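Local atomic coordinates of TRAP dicarboxylate transporter, DctP subunit (Sulfurospirillum deleyianum, PDB entry 4OVS), a protein that binds succinate and probably hands such dicarboxylates to a TRAP transport system as its periplasmic solute-binding subunit. Residues Lys93-Val98 against Met171-Leu176. Sequence-based numbering, arbitrary orientation.
Sequences KFTSLV and MSSHVL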
loop_
_atom_site.group_PDB
_atom_site.type_symbol
_atom_site.label_atom_id
_atom_site.label_comp_id
_atom_site.label_asym_id
_atom_site.label_seq_id
_atom_site.Cartn_x
_atom_site.Cartn_y
_atom_site.Cartn_z
ATOM N N LYS A 93 -4.040 -6.472 0.631
ATOM C CA LYS A 93 -3.483 -7.707 1.106
ATOM C C LYS A 93 -4.412 -8.367 2.143
ATOM O O LYS A 93 -4.305 -9.548 2.392
ATOM C CB LYS A 93 -2.098 -7.461 1.702
ATOM C CG LYS A 93 -1.108 -6.763 0.783
ATOM C CD LYS A 93 -0.559 -7.650 -0.318
ATOM C CE LYS A 93 -0.065 -6.829 -1.521
ATOM N NZ LYS A 93 1.172 -6.063 -1.287
ATOM N N PHE A 94 -5.337 -7.598 2.710
ATOM C CA PHE A 94 -6.306 -8.105 3.686
ATOM C C PHE A 94 -7.623 -8.577 3.073
ATOM O O PHE A 94 -8.487 -9.133 3.763
ATOM C CB PHE A 94 -6.661 -7.001 4.697
ATOM C CG PHE A 94 -5.528 -6.623 5.639
ATOM C CD1 PHE A 94 -5.344 -7.298 6.840
ATOM C CD2 PHE A 94 -4.666 -5.584 5.328
ATOM C CE1 PHE A 94 -4.339 -6.956 7.704
ATOM C CE2 PHE A 94 -3.636 -5.230 6.202
ATOM C CZ PHE A 94 -3.470 -5.910 7.377
ATOM N N THR A 95 -7.806 -8.340 1.786
ATOM C CA THR A 95 -9.149 -8.458 1.225
ATOM C C THR A 95 -9.696 -9.884 1.125
ATOM O O THR A 95 -10.892 -10.054 0.971
ATOM C CB THR A 95 -9.279 -7.703 -0.126
ATOM O OG1 THR A 95 -8.467 -8.318 -1.142
ATOM C CG2 THR A 95 -8.877 -6.212 0.061
ATOM N N SER A 96 -8.849 -10.903 1.237
ATOM C CA SER A 96 -9.373 -12.257 1.315
ATOM C C SER A 96 -9.887 -12.602 2.728
ATOM O O SER A 96 -10.841 -13.333 2.843
ATOM C CB SER A 96 -8.359 -13.299 0.840
ATOM O OG SER A 96 -7.235 -13.391 1.699
ATOM N N LEU A 97 -9.249 -12.082 3.781
ATOM C CA LEU A 97 -9.676 -12.266 5.171
ATOM C C LEU A 97 -10.829 -11.350 5.519
ATOM O O LEU A 97 -11.750 -11.731 6.252
ATOM C CB LEU A 97 -8.514 -11.917 6.117
ATOM C CG LEU A 97 -7.260 -12.711 5.776
ATOM C CD1 LEU A 97 -6.093 -12.341 6.673
ATOM C CD2 LEU A 97 -7.549 -14.189 5.849
ATOM N N VAL A 98 -10.733 -10.110 5.039
ATOM C CA VAL A 98 -11.749 -9.086 5.298
ATOM C C VAL A 98 -12.156 -8.382 4.020
ATOM O O VAL A 98 -11.591 -7.326 3.674
ATOM C CB VAL A 98 -11.257 -8.012 6.265
ATOM C CG1 VAL A 98 -12.339 -6.951 6.463
ATOM C CG2 VAL A 98 -10.852 -8.629 7.603
HETATM N N MSE A 171 -2.254 -6.032 -7.239
HETATM C CA MSE A 171 -2.332 -6.737 -5.969
HETATM C C MSE A 171 -3.620 -7.566 -5.943
HETATM O O MSE A 171 -4.521 -7.363 -6.786
HETATM C CB MSE A 171 -2.340 -5.736 -4.835
HETATM C CG MSE A 171 -1.092 -4.840 -4.742
HETATM SE SE MSE A 171 -1.388 -3.356 -3.414
HETATM C CE MSE A 171 -2.709 -2.310 -4.403
ATOM N N SER A 172 -3.720 -8.475 -4.970
ATOM C CA SER A 172 -4.782 -9.477 -4.987
ATOM C C SER A 172 -6.065 -8.938 -4.419
ATOM O O SER A 172 -6.336 -9.096 -3.242
ATOM C CB SER A 172 -4.409 -10.703 -4.167
ATOM O OG SER A 172 -5.404 -11.711 -4.342
ATOM N N SER A 173 -6.869 -8.332 -5.274
ATOM C CA SER A 173 -8.066 -7.667 -4.836
ATOM C C SER A 173 -9.097 -7.678 -5.932
ATOM O O SER A 173 -8.815 -7.242 -7.046
ATOM C CB SER A 173 -7.741 -6.214 -4.513
ATOM O OG SER A 173 -8.941 -5.467 -4.357
ATOM N N HIS A 174 -10.303 -8.146 -5.627
ATOM C CA HIS A 174 -11.356 -8.196 -6.637
ATOM C C HIS A 174 -11.715 -6.807 -7.131
ATOM O O HIS A 174 -12.077 -6.638 -8.286
ATOM C CB HIS A 174 -12.594 -8.936 -6.129
ATOM C CG HIS A 174 -12.317 -10.359 -5.765
ATOM N ND1 HIS A 174 -12.738 -10.921 -4.579
ATOM C CD2 HIS A 174 -11.653 -11.334 -6.430
ATOM C CE1 HIS A 174 -12.353 -12.184 -4.531
ATOM N NE2 HIS A 174 -11.690 -12.458 -5.640
ATOM N N VAL A 175 -11.545 -5.789 -6.300
ATOM C CA VAL A 175 -11.878 -4.441 -6.754
ATOM C C VAL A 175 -10.919 -3.981 -7.853
ATOM O O VAL A 175 -11.336 -3.432 -8.880
ATOM C CB VAL A 175 -11.877 -3.432 -5.606
ATOM C CG1 VAL A 175 -11.541 -2.029 -6.131
ATOM C CG2 VAL A 175 -13.230 -3.475 -4.850
ATOM N N LEU A 176 -9.626 -4.202 -7.643
ATOM C CA LEU A 176 -8.632 -3.865 -8.674
ATOM C C LEU A 176 -8.793 -4.657 -9.956
ATOM O O LEU A 176 -8.519 -4.129 -11.028
ATOM C CB LEU A 176 -7.234 -4.075 -8.157
ATOM C CG LEU A 176 -6.909 -3.295 -6.894
ATOM C CD1 LEU A 176 -5.513 -3.647 -6.467
ATOM C CD2 LEU A 176 -7.068 -1.782 -7.057
HETATM O O HOH W 1 -10.357 -9.514 -2.713
#
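Lys93 and the selenomethionine Met171 meet through their aliphatic parts, a small case of how a ligand-binding lysine can pack its aliphatic chain against one neighbour while its ammonium group turns to others. The two side chains cross at about a right angle, with Lys93 CE 3.9 Å from Met171 CG and 4.2 Å from SE. The lysine leaves its backbone heading away from Met171, and a bend at chi2 (-74°) swings the chain back over to it. A second bend near the tip turns NZ to its polar partners: it forms a salt bridge with Asp72 and a hydrogen bond with a bound succinate.

Two residues further along, Thr95 points toward the turn before helix 174-181. Its OG1 comes within 3.1 Å of Ser172 O, but the angle is too poor for a hydrogen bond. Instead, OG1 is hydrogen-bonded to Ser92 O and accepts from a water at 2.7 Å; that water in turn accepts from His174 N, 3.2 Å away, and so bridges the two segments at the helix start. Ser173 is the N-cap: its OG accepts a weak capping bond from Val175 N and is also hydrogen-bonded to Asp105, while Val175 N also bonds to Gln102.

The contact thus joins the loop between strand 86-87 and helix 113-120 to the junction where strand 167-170 passes into helix 174-181, with Met171 also packed on Leu234 of strand 233-241.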